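Long-range contacts in carboxylic ester hydrolase (Aspergillus niger, PDB 7K4O), which hydrolyses carboxylic ester bonds as a serine esterase of the tannase family, probably acting on the galloyl esters of tannins: residues Q73-I78 / G125-N130; W79-T84 / N168-S173; S225-K230 / D369-V374; A426-W431 / Y455-V460. All coordinates share one frame; numbering follows the deposited sequence.

Contact 1: residues Q73-I78 / G125-N130; sequences QVLLEI and GGFSNN
Phe-127 packs on Leu-75 and Glu-77 in a partly buried, mainly apolar loop-to-strand contact, where the loop between strands 115-120 and 141-142 meets one side of strand 74-81. The ring enters end-on: C of Leu-76 sits at its edge, in the ring plane, 3.7 Å from CZ of Phe-127. Flanking that end, CB of Leu-75 and CB of Glu-77 lie 3.7 Å and 3.6 Å from CZ of Phe-127. O of Leu-75 comes closer still, 3.5 Å from CE1 of Phe-127. With CG opposite its backbone N (chi1 179°), Glu-77 runs extended past the aromatic; its carboxylate plane stands 83° from the ring plane, OE2 lies 3.7 Å from CE2 of Phe-127, and OE1 is bonded to NE1 of Trp-79. Nearer the loop backbone, CD1 of Leu-75 approaches CA of Gly-126. A type I turn, closed by N of Asn-129 to O of Gly-126, shapes the loop. ND2 of Asn-129 adds a second tie from above the carbonyl plane of Gly-125, 2.7 Å from its O. No direct hydrogen bond joins the two segments. A water instead donates to O of Gln-73 at 2.7 Å and accepts from N of Gly-125 at 3.0 Å, while the carboxylate of Asp-121 takes the N-H of both Leu-75 and Gly-126. Leu-75 and Phe-127 also touch a glycan sugar. The direct contact is thus largely van der Waals, with a carbonyl and a carboxylate oxygen also against ring C-H groups, and intermediaries supply the polar links.

Contact 2: residues W79-T84 / N168-S173; sequences WLPAPT and NVYGMS
Tyr-170 reaches from the end of helix 144-169 to the backbone of Pro-81, and its ring is the piece around which the other side chains are arranged. Its OH donates to O of Pro-81 over 2.7 Å, arriving in the carbonyl plane on a lone pair with a C=O...O angle of 123°. The proline ring crosses the tyrosine at about a right angle, bringing CD of Pro-81 to 3.1 Å from the hydroxyl oxygen. Leu-80 comes in obliquely: its CB is 3.3 Å from OH of Tyr-170, and its CD2 branch lies 4.2 Å from CE2 of the ring. At CE1, the other carbon beside the hydroxyl-bearing CZ, the nearest atom of Pro-83 is CA, at 4.1 Å. One face of the aromatic is occupied by its own sequence neighbour, CG1 of Val-169 standing 3.6 Å above the plane of the Tyr-170 ring and displaced toward the rim. The same methyl meets CD1 of Leu-80 at 4.3 Å. Tyr-170 follows the helix's last residue, its CG beside the backbone N and opposite the carbonyl carbon (chi1 -68°), and Gly-171 completes a Schellman motif. Phe-86 stacks on the tyrosine. In the sheet, strand 74-81 lies between strands 50-66 and 115-120, and the ends of helices 144-169 and 6-9 pack against its last residues, Leu-9 touching Pro-83, Val-169 and Tyr-170.

Contact 3: residues S225-K230 / D369-V374; sequences SNVVEK and DSLDGV
Lys-230 bends back over Leu-371, its CD lying 3.8 Å from CB of the leucine and its NZ 3.3 Å from the leucine's O in a weak hydrogen bond. Two bends in the lysine chain, chi3 51° and chi4 76°, bring NZ to the carbonyl oxygen of Leu-371. A water extends the grip, 2.6 Å from NZ of Lys-230 and accepting also from N of Gly-373; a second, more loosely held water lies between NZ and OD1 of Asp-372. Beside the lysine, CD1 of Leu-371 presses on CB of Asn-226 at 3.6 Å, the two side chains crossing at about a right angle. CG2 of Val-227 meets CG1 of Val-374 at 3.9 Å in a similar crossing. These residues join helix 224-232 to the loop between helices 351-361 and 376-390. All of it belongs to the long insertion between strands 205-209 and 410-416, neighbours in the central sheet, a placement consistent with the lid domain of tannase-family esterases. Further out, a type II turn from Leu-371 to Val-374, with Gly-373 at positive phi, sets the loop's shape. Its closing bond, N of Val-374 to O of Leu-371 at 3.0 Å, shares the lysine's acceptor. OG of Ser-370 accepts from N of Asp-372 at 2.8 Å, an ST turn. The amide of Asn-226 is held by backbone atoms, ND2 by O of Asp-348 and OD1 by N of Asp-350, and Leu-379 of helix 376-390 touches both valines.

Contact 4: residues A426-W431 / Y455-V460; sequences ASIRYW and YRLYTV
Tyr-455 opens strand 455-460 with a double engagement of Trp-431, whose CG lies opposite its backbone N (chi1 -178°), carrying the indole toward the strand. O of Tyr-455 accepts from NE1 of Trp-431 at 3.1 Å, a somewhat bent bond with an N-H...O angle of 146° in which the donor sits above the carbonyl plane. The phenol ring meanwhile receives the indole in a T-shaped pair, planes 65° apart: CD1 of Trp-431 stands 3.5 Å above the middle of the Tyr-455 ring. Bonded and stacked at once, the indole is fixed in rotation. OH of Tyr-455 lies at the edge of the Tyr-430 ring, 3.5 Å from its CD2, and is hydrogen-bonded to His-413. At Arg-456 the backbone pairs with strand 410-416, which runs parallel. Helices 425-438 and 444-452 link these two strands, giving the beta-alpha-beta crossover of an alpha/beta-hydrolase sheet at its edge; the segments 426-431 and 455-460 run nearly antiparallel. Leu-457 then inserts both branches into the helix surface. Its CD2 is 3.7 Å from CA of Ile-428 and 3.9 Å from CB of Trp-431, whereas CD1 reaches CB of Ser-427 at 4.0 Å. OG of that serine is bonded to His-413 and His-415 on the adjoining strand. Two residues on, Thr-459 offers its methyl, CG2, to CD1 of Ile-428 at 4.1 Å, and directs OG1 to Arg-520 and Asp-417.

Contacts 1 and 2 follow each other on strand 74-81, their centres about 23 Å apart, and secure a loop and a helix end against successive parts of that strand. Contact 4 lies at the outermost strand, 455-460, of the same mixed sheet, its centre about 31 Å from that of contact 1. Contact 3 belongs to the insertion and is farthest from contact 2, about 54 Å between centres. In contact 3 the side chain of Asn-226 lies about 13 Å from the bound gallic acid, whose pocket includes Ser-186 and His-465. Contact 4 places Ser-427 near, but not touching, the probable Ser-186, His-465 and Asp-419 triad.

Contact 1: residues Q73-I78 / G125-N130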
loop_
_atom_site.group_PDB
_atom_site.type_symbol
_atom_site.label_atom_id
_atom_site.label_comp_id
_atom_site.label_asym_id
_atom_site.label_seq_id
_atom_site.Cartn_x
_atom_site.Cartn_y
_atom_site.Cartn_z
ATOM N N GLN A 73 24.934 10.570 0.329
ATOM C CA GLN A 73 24.148 11.753 0.722
ATOM C C GLN A 73 22.661 11.386 0.741
ATOM O O GLN A 73 22.125 10.798 -0.229
ATOM C CB GLN A 73 24.373 12.916 -0.242
ATOM C CG GLN A 73 23.728 14.201 0.259
ATOM C CD GLN A 73 24.099 15.406 -0.576
ATOM O OE1 GLN A 73 24.931 16.210 -0.166
ATOM N NE2 GLN A 73 23.500 15.531 -1.741
ATOM N N VAL A 74 21.999 11.760 1.821
ATOM C CA VAL A 74 20.554 11.584 1.999
ATOM C C VAL A 74 19.949 12.993 2.155
ATOM O O VAL A 74 20.523 13.820 2.869
ATOM C CB VAL A 74 20.259 10.717 3.226
ATOM C CG1 VAL A 74 18.771 10.477 3.344
ATOM C CG2 VAL A 74 21.025 9.382 3.200
ATOM N N LEU A 75 18.856 13.251 1.489
ATOM C CA LEU A 75 18.098 14.509 1.642
ATOM C C LEU A 75 16.805 14.191 2.418
ATOM O O LEU A 75 16.066 13.270 2.093
ATOM C CB LEU A 75 17.740 15.100 0.284
ATOM C CG LEU A 75 18.939 15.357 -0.607
ATOM C CD1 LEU A 75 18.508 15.862 -1.952
ATOM C CD2 LEU A 75 19.911 16.311 0.043
ATOM N N LEU A 76 16.473 15.083 3.342
ATOM C CA LEU A 76 15.160 15.086 3.987
ATOM C C LEU A 76 14.429 16.374 3.622
ATOM O O LEU A 76 15.067 17.431 3.449
ATOM C CB LEU A 76 15.321 14.996 5.507
ATOM C CG LEU A 76 16.052 13.777 6.055
ATOM C CD1 LEU A 76 16.006 13.796 7.565
ATOM C CD2 LEU A 76 15.464 12.476 5.519
ATOM N N GLU A 77 13.130 16.263 3.526
ATOM C CA GLU A 77 12.259 17.440 3.354
ATOM C C GLU A 77 11.201 17.352 4.448
ATOM O O GLU A 77 10.521 16.339 4.540
ATOM C CB GLU A 77 11.618 17.516 1.965
ATOM C CG GLU A 77 10.689 18.731 1.795
ATOM C CD GLU A 77 10.373 19.062 0.334
ATOM O OE1 GLU A 77 9.233 19.413 0.020
ATOM O OE2 GLU A 77 11.288 18.824 -0.519
ATOM N N ILE A 78 11.060 18.437 5.213
ATOM C CA ILE A 78 10.140 18.461 6.367
ATOM C C ILE A 78 9.348 19.765 6.256
ATOM O O ILE A 78 9.963 20.812 6.077
ATOM C CB ILE A 78 10.946 18.374 7.688
ATOM C CG1 ILE A 78 11.656 16.999 7.798
ATOM C CG2 ILE A 78 10.038 18.583 8.898
ATOM C CD1 ILE A 78 12.619 16.902 8.962
ATOM N N GLY A 125 19.886 10.132 -4.543
ATOM C CA GLY A 125 20.416 11.218 -5.389
ATOM C C GLY A 125 19.385 12.263 -5.758
ATOM O O GLY A 125 19.479 12.853 -6.884
ATOM N N GLY A 126 18.389 12.479 -4.932
ATOM C CA GLY A 126 17.330 13.464 -5.163
ATOM C C GLY A 126 15.978 12.872 -4.949
ATOM O O GLY A 126 15.803 11.672 -5.177
ATOM N N PHE A 127 14.989 13.669 -4.548
ATOM C CA PHE A 127 13.639 13.165 -4.279
ATOM C C PHE A 127 13.032 12.466 -5.481
ATOM O O PHE A 127 12.209 11.550 -5.342
ATOM C CB PHE A 127 12.711 14.261 -3.727
ATOM C CG PHE A 127 13.175 14.811 -2.421
ATOM C CD1 PHE A 127 13.078 14.071 -1.229
ATOM C CD2 PHE A 127 13.700 16.082 -2.360
ATOM C CE1 PHE A 127 13.605 14.583 -0.050
ATOM C CE2 PHE A 127 14.207 16.587 -1.180
ATOM C CZ PHE A 127 14.127 15.847 -0.011
ATOM N N SER A 128 13.330 12.933 -6.699
ATOM C CA SER A 128 12.672 12.358 -7.897
ATOM C C SER A 128 13.453 11.143 -8.423
ATOM O O SER A 128 12.986 10.547 -9.344
ATOM C CB SER A 128 12.555 13.417 -8.986
ATOM O OG SER A 128 13.852 13.769 -9.393
ATOM N N ASN A 129 14.578 10.785 -7.835
ATOM C CA ASN A 129 15.321 9.557 -8.224
ATOM C C ASN A 129 14.917 8.418 -7.289
ATOM O O ASN A 129 14.878 8.617 -6.066
ATOM C CB ASN A 129 16.816 9.801 -8.173
ATOM C CG ASN A 129 17.214 10.792 -9.255
ATOM O OD1 ASN A 129 16.641 10.779 -10.344
ATOM N ND2 ASN A 129 18.068 11.739 -8.921
ATOM N N ASN A 130 14.674 7.244 -7.840
ATOM C CA ASN A 130 14.051 6.159 -7.083
ATOM C C ASN A 130 15.033 5.048 -6.769
ATOM O O ASN A 130 16.161 5.108 -7.148
ATOM C CB ASN A 130 12.809 5.679 -7.785
ATOM C CG ASN A 130 11.781 6.791 -7.961
ATOM O OD1 ASN A 130 11.682 7.699 -7.137
ATOM N ND2 ASN A 130 11.027 6.685 -9.021
HETATM O O HOH W 1 20.608 11.821 -2.208
#

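Contact 2: residues W79-T84 / N168-S173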
loop_
_atom_site.group_PDB
_atom_site.type_symbol
_atom_site.label_atom_id
_atom_site.label_comp_id
_atom_site.label_asym_id
_atom_site.label_seq_id
_atom_site.Cartn_x
_atom_site.Cartn_y
_atom_site.Cartn_z
ATOM N N TRP A 79 8.049 19.650 6.344
ATOM C CA TRP A 79 7.169 20.840 6.383
ATOM C C TRP A 79 6.775 21.089 7.834
ATOM O O TRP A 79 6.139 20.218 8.428
ATOM C CB TRP A 79 5.977 20.646 5.504
ATOM C CG TRP A 79 6.257 20.538 4.033
ATOM C CD1 TRP A 79 7.468 20.519 3.390
ATOM C CD2 TRP A 79 5.258 20.409 3.019
ATOM N NE1 TRP A 79 7.268 20.383 2.032
ATOM C CE2 TRP A 79 5.930 20.266 1.780
ATOM C CE3 TRP A 79 3.872 20.349 3.034
ATOM C CZ2 TRP A 79 5.234 20.134 0.582
ATOM C CZ3 TRP A 79 3.175 20.191 1.853
ATOM C CH2 TRP A 79 3.856 20.073 0.635
ATOM N N LEU A 80 7.061 22.294 8.305
ATOM C CA LEU A 80 6.775 22.722 9.704
ATOM C C LEU A 80 5.580 23.656 9.741
ATOM O O LEU A 80 5.577 24.706 9.093
ATOM C CB LEU A 80 8.000 23.432 10.249
ATOM C CG LEU A 80 9.303 22.670 10.331
ATOM C CD1 LEU A 80 10.419 23.576 10.795
ATOM C CD2 LEU A 80 9.193 21.474 11.270
ATOM N N PRO A 81 4.510 23.293 10.447
ATOM C CA PRO A 81 3.424 24.250 10.682
ATOM C C PRO A 81 3.896 25.531 11.370
ATOM O O PRO A 81 4.896 25.594 12.064
ATOM C CB PRO A 81 2.467 23.520 11.632
ATOM C CG PRO A 81 2.826 22.026 11.452
ATOM C CD PRO A 81 4.283 21.969 11.081
ATOM N N ALA A 82 3.124 26.580 11.173
ATOM C CA ALA A 82 3.291 27.812 11.954
ATOM C C ALA A 82 3.208 27.418 13.436
ATOM O O ALA A 82 2.399 26.557 13.805
ATOM C CB ALA A 82 2.195 28.772 11.590
ATOM N N PRO A 83 3.982 28.083 14.293
ATOM C CA PRO A 83 3.934 27.767 15.727
ATOM C C PRO A 83 2.545 27.785 16.350
ATOM O O PRO A 83 2.247 26.871 17.124
ATOM C CB PRO A 83 4.846 28.839 16.320
ATOM C CG PRO A 83 5.846 29.129 15.243
ATOM C CD PRO A 83 5.034 29.058 13.966
ATOM N N THR A 84 1.645 28.660 15.876
ATOM C CA THR A 84 0.293 28.717 16.476
ATOM C C THR A 84 -0.548 27.548 15.981
ATOM O O THR A 84 -1.546 27.277 16.600
ATOM C CB THR A 84 -0.371 30.090 16.270
ATOM O OG1 THR A 84 -0.421 30.399 14.874
ATOM C CG2 THR A 84 0.367 31.152 17.048
ATOM N N ASN A 168 12.964 20.295 19.102
ATOM C CA ASN A 168 13.860 21.453 19.332
ATOM C C ASN A 168 13.226 22.726 18.772
ATOM O O ASN A 168 13.248 23.770 19.466
ATOM C CB ASN A 168 15.237 21.226 18.757
ATOM C CG ASN A 168 16.016 20.111 19.428
ATOM O OD1 ASN A 168 15.760 19.824 20.595
ATOM N ND2 ASN A 168 16.952 19.490 18.705
ATOM N N VAL A 169 12.673 22.688 17.570
ATOM C CA VAL A 169 12.299 23.921 16.847
ATOM C C VAL A 169 11.069 24.550 17.487
ATOM O O VAL A 169 11.001 25.792 17.515
ATOM C CB VAL A 169 12.186 23.670 15.337
ATOM C CG1 VAL A 169 10.860 23.100 15.004
ATOM C CG2 VAL A 169 12.482 24.956 14.564
ATOM N N TYR A 170 10.189 23.764 18.108
ATOM C CA TYR A 170 8.962 24.283 18.744
ATOM C C TYR A 170 9.184 24.471 20.251
ATOM O O TYR A 170 8.214 24.841 20.927
ATOM C CB TYR A 170 7.782 23.390 18.457
ATOM C CG TYR A 170 7.361 23.418 16.992
ATOM C CD1 TYR A 170 6.806 24.560 16.417
ATOM C CD2 TYR A 170 7.536 22.316 16.174
ATOM C CE1 TYR A 170 6.400 24.598 15.091
ATOM C CE2 TYR A 170 7.110 22.327 14.871
ATOM C CZ TYR A 170 6.628 23.490 14.288
ATOM O OH TYR A 170 6.176 23.447 13.002
ATOM N N GLY A 171 10.375 24.201 20.747
ATOM C CA GLY A 171 10.692 24.422 22.188
ATOM C C GLY A 171 9.955 23.458 23.086
ATOM O O GLY A 171 9.563 23.851 24.232
ATOM N N MET A 172 9.752 22.226 22.635
ATOM C CA MET A 172 9.106 21.197 23.486
ATOM C C MET A 172 10.059 20.805 24.615
ATOM O O MET A 172 11.268 20.623 24.417
ATOM C CB MET A 172 8.731 19.960 22.676
ATOM C CG MET A 172 7.683 20.247 21.628
ATOM S SD MET A 172 7.174 18.821 20.675
ATOM C CE MET A 172 6.340 17.877 21.946
ATOM N N SER A 173 9.543 20.572 25.814
ATOM C CA SER A 173 10.400 20.082 26.903
ATOM C C SER A 173 10.601 18.595 26.722
ATOM O O SER A 173 9.821 17.948 26.020
ATOM C CB SER A 173 9.756 20.426 28.244
ATOM O OG SER A 173 8.664 19.526 28.423
#

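Contact 3: residues S225-K230 / D369-V374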
loop_
_atom_site.group_PDB
_atom_site.type_symbol
_atom_site.label_atom_id
_atom_site.label_comp_id
_atom_site.label_asym_id
_atom_site.label_seq_id
_atom_site.Cartn_x
_atom_site.Cartn_y
_atom_site.Cartn_z
ATOM N N SER A 225 -0.684 -13.836 -14.337
ATOM C CA SER A 225 -1.615 -13.675 -15.486
ATOM C C SER A 225 -0.881 -13.918 -16.825
ATOM O O SER A 225 -1.430 -14.631 -17.684
ATOM C CB SER A 225 -2.245 -12.333 -15.473
ATOM O OG SER A 225 -3.142 -12.229 -14.383
ATOM N N ASN A 226 0.282 -13.329 -17.015
ATOM C CA ASN A 226 1.126 -13.542 -18.217
ATOM C C ASN A 226 1.368 -15.046 -18.410
ATOM O O ASN A 226 1.237 -15.552 -19.574
ATOM C CB ASN A 226 2.480 -12.864 -18.108
ATOM C CG ASN A 226 2.518 -11.362 -18.233
ATOM O OD1 ASN A 226 3.440 -10.739 -17.696
ATOM N ND2 ASN A 226 1.575 -10.766 -18.943
ATOM N N VAL A 227 1.717 -15.769 -17.353
ATOM C CA VAL A 227 2.102 -17.191 -17.482
ATOM C C VAL A 227 0.844 -18.038 -17.715
ATOM O O VAL A 227 0.917 -19.046 -18.453
ATOM C CB VAL A 227 2.960 -17.633 -16.296
ATOM C CG1 VAL A 227 3.184 -19.123 -16.311
ATOM C CG2 VAL A 227 4.288 -16.864 -16.307
ATOM N N VAL A 228 -0.295 -17.635 -17.169
ATOM C CA VAL A 228 -1.584 -18.328 -17.460
ATOM C C VAL A 228 -1.859 -18.207 -18.965
ATOM O O VAL A 228 -2.248 -19.218 -19.589
ATOM C CB VAL A 228 -2.770 -17.753 -16.663
ATOM C CG1 VAL A 228 -4.096 -18.288 -17.199
ATOM C CG2 VAL A 228 -2.642 -18.067 -15.175
ATOM N N GLU A 229 -1.734 -17.016 -19.508
ATOM C CA GLU A 229 -2.014 -16.764 -20.942
ATOM C C GLU A 229 -1.061 -17.638 -21.777
ATOM O O GLU A 229 -1.513 -18.252 -22.773
ATOM C CB GLU A 229 -1.846 -15.298 -21.283
ATOM C CG GLU A 229 -2.912 -14.429 -20.654
ATOM C CD GLU A 229 -2.679 -12.937 -20.733
ATOM O OE1 GLU A 229 -1.594 -12.487 -21.160
ATOM O OE2 GLU A 229 -3.630 -12.217 -20.405
ATOM N N LYS A 230 0.211 -17.673 -21.425
ATOM C CA LYS A 230 1.210 -18.496 -22.168
ATOM C C LYS A 230 0.849 -19.969 -22.040
ATOM O O LYS A 230 0.887 -20.693 -23.057
ATOM C CB LYS A 230 2.615 -18.373 -21.583
ATOM C CG LYS A 230 3.450 -17.192 -22.031
ATOM C CD LYS A 230 4.731 -17.123 -21.204
ATOM C CE LYS A 230 5.513 -18.423 -21.147
ATOM N NZ LYS A 230 6.220 -18.640 -22.422
ATOM N N ASP A 369 12.826 -9.183 -20.851
ATOM C CA ASP A 369 12.616 -9.128 -22.334
ATOM C C ASP A 369 11.799 -10.326 -22.819
ATOM O O ASP A 369 11.227 -10.263 -23.920
ATOM C CB ASP A 369 13.933 -9.117 -23.123
ATOM C CG ASP A 369 14.731 -7.826 -22.999
ATOM O OD1 ASP A 369 14.144 -6.790 -22.583
ATOM O OD2 ASP A 369 15.944 -7.858 -23.312
ATOM N N SER A 370 11.756 -11.399 -22.047
ATOM C CA SER A 370 11.106 -12.658 -22.451
ATOM C C SER A 370 10.569 -13.389 -21.226
ATOM O O SER A 370 11.156 -13.271 -20.124
ATOM C CB SER A 370 12.117 -13.493 -23.229
ATOM O OG SER A 370 11.691 -14.820 -23.329
ATOM N N LEU A 371 9.532 -14.187 -21.428
ATOM C CA LEU A 371 9.126 -15.225 -20.449
ATOM C C LEU A 371 9.356 -16.627 -21.025
ATOM O O LEU A 371 8.703 -17.574 -20.547
ATOM C CB LEU A 371 7.650 -15.008 -20.086
ATOM C CG LEU A 371 7.362 -13.753 -19.257
ATOM C CD1 LEU A 371 5.879 -13.686 -18.933
ATOM C CD2 LEU A 371 8.201 -13.706 -17.980
ATOM N N ASP A 372 10.269 -16.772 -21.993
ATOM C CA ASP A 372 10.506 -18.115 -22.595
ATOM C C ASP A 372 10.915 -19.074 -21.494
ATOM O O ASP A 372 11.813 -18.751 -20.723
ATOM C CB ASP A 372 11.620 -18.086 -23.640
ATOM C CG ASP A 372 11.226 -17.390 -24.930
ATOM O OD1 ASP A 372 10.005 -17.142 -25.139
ATOM O OD2 ASP A 372 12.141 -17.084 -25.711
ATOM N N GLY A 373 10.267 -20.220 -21.412
ATOM C CA GLY A 373 10.639 -21.245 -20.428
ATOM C C GLY A 373 10.059 -20.992 -19.034
ATOM O O GLY A 373 10.259 -21.862 -18.155
ATOM N N VAL A 374 9.334 -19.896 -18.825
ATOM C CA VAL A 374 8.755 -19.575 -17.485
ATOM C C VAL A 374 7.396 -20.261 -17.332
ATOM O O VAL A 374 6.521 -20.027 -18.135
ATOM C CB VAL A 374 8.691 -18.056 -17.275
ATOM C CG1 VAL A 374 8.057 -17.729 -15.922
ATOM C CG2 VAL A 374 10.062 -17.420 -17.402
HETATM O O HOH W 2 7.162 -15.809 -23.751
HETATM O O HOH W 3 7.923 -20.559 -22.633
#

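Contact 4: residues A426-W431 / Y455-V460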
loop_
_atom_site.group_PDB
_atom_site.type_symbol
_atom_site.label_atom_id
_atom_site.label_comp_id
_atom_site.label_asym_id
_atom_site.label_seq_id
_atom_site.Cartn_x
_atom_site.Cartn_y
_atom_site.Cartn_z
ATOM N N ALA A 426 -4.083 -10.415 0.571
ATOM C CA ALA A 426 -2.700 -10.275 1.097
ATOM C C ALA A 426 -2.752 -9.568 2.459
ATOM O O ALA A 426 -1.912 -9.916 3.319
ATOM C CB ALA A 426 -1.807 -9.555 0.184
ATOM N N SER A 427 -3.687 -8.640 2.624
ATOM C CA SER A 427 -3.787 -7.879 3.906
ATOM C C SER A 427 -4.426 -8.740 4.969
ATOM O O SER A 427 -3.951 -8.740 6.118
ATOM C CB SER A 427 -4.506 -6.558 3.707
ATOM O OG SER A 427 -3.714 -5.636 2.978
ATOM N N ILE A 428 -5.528 -9.453 4.663
ATOM C CA ILE A 428 -6.131 -10.360 5.657
ATOM C C ILE A 428 -5.075 -11.337 6.142
ATOM O O ILE A 428 -4.988 -11.627 7.349
ATOM C CB ILE A 428 -7.359 -11.089 5.052
ATOM C CG1 ILE A 428 -8.611 -10.210 4.988
ATOM C CG2 ILE A 428 -7.644 -12.298 5.890
ATOM C CD1 ILE A 428 -8.563 -9.093 4.048
ATOM N N ARG A 429 -4.290 -11.896 5.222
ATOM C CA ARG A 429 -3.323 -12.919 5.638
ATOM C C ARG A 429 -2.372 -12.403 6.722
ATOM O O ARG A 429 -2.044 -13.126 7.651
ATOM C CB ARG A 429 -2.534 -13.467 4.447
ATOM C CG ARG A 429 -1.691 -14.660 4.900
ATOM C CD ARG A 429 -0.948 -15.276 3.713
ATOM N NE ARG A 429 -0.214 -16.447 4.107
ATOM C CZ ARG A 429 -0.690 -17.708 4.076
ATOM N NH1 ARG A 429 -1.906 -17.967 3.620
ATOM N NH2 ARG A 429 0.073 -18.714 4.467
ATOM N N TYR A 430 -1.878 -11.186 6.568
ATOM C CA TYR A 430 -0.906 -10.666 7.558
ATOM C C TYR A 430 -1.579 -10.475 8.912
ATOM O O TYR A 430 -0.975 -10.822 9.946
ATOM C CB TYR A 430 -0.260 -9.375 7.077
ATOM C CG TYR A 430 0.775 -8.883 8.051
ATOM C CD1 TYR A 430 1.947 -9.603 8.296
ATOM C CD2 TYR A 430 0.565 -7.720 8.796
ATOM C CE1 TYR A 430 2.882 -9.183 9.237
ATOM C CE2 TYR A 430 1.497 -7.269 9.710
ATOM C CZ TYR A 430 2.651 -7.996 9.935
ATOM O OH TYR A 430 3.530 -7.536 10.871
ATOM N N TRP A 431 -2.788 -9.914 8.921
ATOM C CA TRP A 431 -3.502 -9.726 10.206
ATOM C C TRP A 431 -3.689 -11.089 10.866
ATOM O O TRP A 431 -3.460 -11.250 12.087
ATOM C CB TRP A 431 -4.818 -8.990 9.954
ATOM C CG TRP A 431 -5.631 -8.689 11.173
ATOM C CD1 TRP A 431 -5.693 -7.484 11.826
ATOM C CD2 TRP A 431 -6.571 -9.561 11.828
ATOM N NE1 TRP A 431 -6.616 -7.545 12.842
ATOM C CE2 TRP A 431 -7.149 -8.813 12.884
ATOM C CE3 TRP A 431 -6.992 -10.887 11.645
ATOM C CZ2 TRP A 431 -8.121 -9.350 13.716
ATOM C CZ3 TRP A 431 -7.955 -11.408 12.476
ATOM C CH2 TRP A 431 -8.485 -10.651 13.514
ATOM N N TYR A 455 -4.781 -3.264 16.415
ATOM C CA TYR A 455 -4.456 -3.421 14.975
ATOM C C TYR A 455 -5.746 -3.842 14.271
ATOM O O TYR A 455 -6.180 -4.968 14.424
ATOM C CB TYR A 455 -3.328 -4.442 14.748
ATOM C CG TYR A 455 -3.103 -4.896 13.321
ATOM C CD1 TYR A 455 -3.580 -4.171 12.224
ATOM C CD2 TYR A 455 -2.358 -6.049 13.058
ATOM C CE1 TYR A 455 -3.380 -4.624 10.910
ATOM C CE2 TYR A 455 -2.126 -6.487 11.756
ATOM C CZ TYR A 455 -2.684 -5.802 10.685
ATOM O OH TYR A 455 -2.506 -6.248 9.413
ATOM N N ARG A 456 -6.366 -2.895 13.597
ATOM C CA ARG A 456 -7.668 -3.049 12.937
ATOM C C ARG A 456 -7.482 -2.937 11.436
ATOM O O ARG A 456 -6.718 -2.104 10.949
ATOM C CB ARG A 456 -8.676 -2.038 13.509
ATOM C CG ARG A 456 -8.892 -2.223 15.000
ATOM C CD ARG A 456 -9.774 -1.150 15.655
ATOM N NE ARG A 456 -11.142 -1.373 15.252
ATOM C CZ ARG A 456 -11.966 -2.272 15.790
ATOM N NH1 ARG A 456 -11.599 -3.032 16.808
ATOM N NH2 ARG A 456 -13.197 -2.363 15.321
ATOM N N LEU A 457 -8.217 -3.793 10.726
ATOM C CA LEU A 457 -8.127 -3.971 9.278
ATOM C C LEU A 457 -9.510 -3.771 8.652
ATOM O O LEU A 457 -10.504 -4.360 9.159
ATOM C CB LEU A 457 -7.610 -5.391 9.003
ATOM C CG LEU A 457 -7.672 -5.843 7.553
ATOM C CD1 LEU A 457 -6.783 -5.002 6.635
ATOM C CD2 LEU A 457 -7.292 -7.317 7.488
ATOM N N TYR A 458 -9.555 -3.029 7.575
ATOM C CA TYR A 458 -10.818 -2.644 6.913
ATOM C C TYR A 458 -10.670 -2.815 5.407
ATOM O O TYR A 458 -9.740 -2.255 4.821
ATOM C CB TYR A 458 -11.203 -1.197 7.253
ATOM C CG TYR A 458 -11.211 -0.852 8.715
ATOM C CD1 TYR A 458 -10.034 -0.464 9.328
ATOM C CD2 TYR A 458 -12.376 -0.843 9.477
ATOM C CE1 TYR A 458 -9.984 -0.105 10.659
ATOM C CE2 TYR A 458 -12.332 -0.480 10.816
ATOM C CZ TYR A 458 -11.142 -0.098 11.409
ATOM O OH TYR A 458 -11.041 0.257 12.746
ATOM N N THR A 459 -11.584 -3.533 4.751
ATOM C CA THR A 459 -11.610 -3.502 3.276
ATOM C C THR A 459 -12.510 -2.375 2.789
ATOM O O THR A 459 -13.436 -1.931 3.544
ATOM C CB THR A 459 -11.956 -4.870 2.655
ATOM O OG1 THR A 459 -13.353 -5.160 2.776
ATOM C CG2 THR A 459 -11.132 -6.000 3.256
ATOM N N VAL A 460 -12.233 -1.876 1.601
ATOM C CA VAL A 460 -12.969 -0.699 1.063
ATOM C C VAL A 460 -13.797 -1.178 -0.132
ATOM O O VAL A 460 -13.247 -1.430 -1.222
ATOM C CB VAL A 460 -12.028 0.446 0.677
ATOM C CG1 VAL A 460 -12.823 1.698 0.332
ATOM C CG2 VAL A 460 -11.017 0.718 1.805
#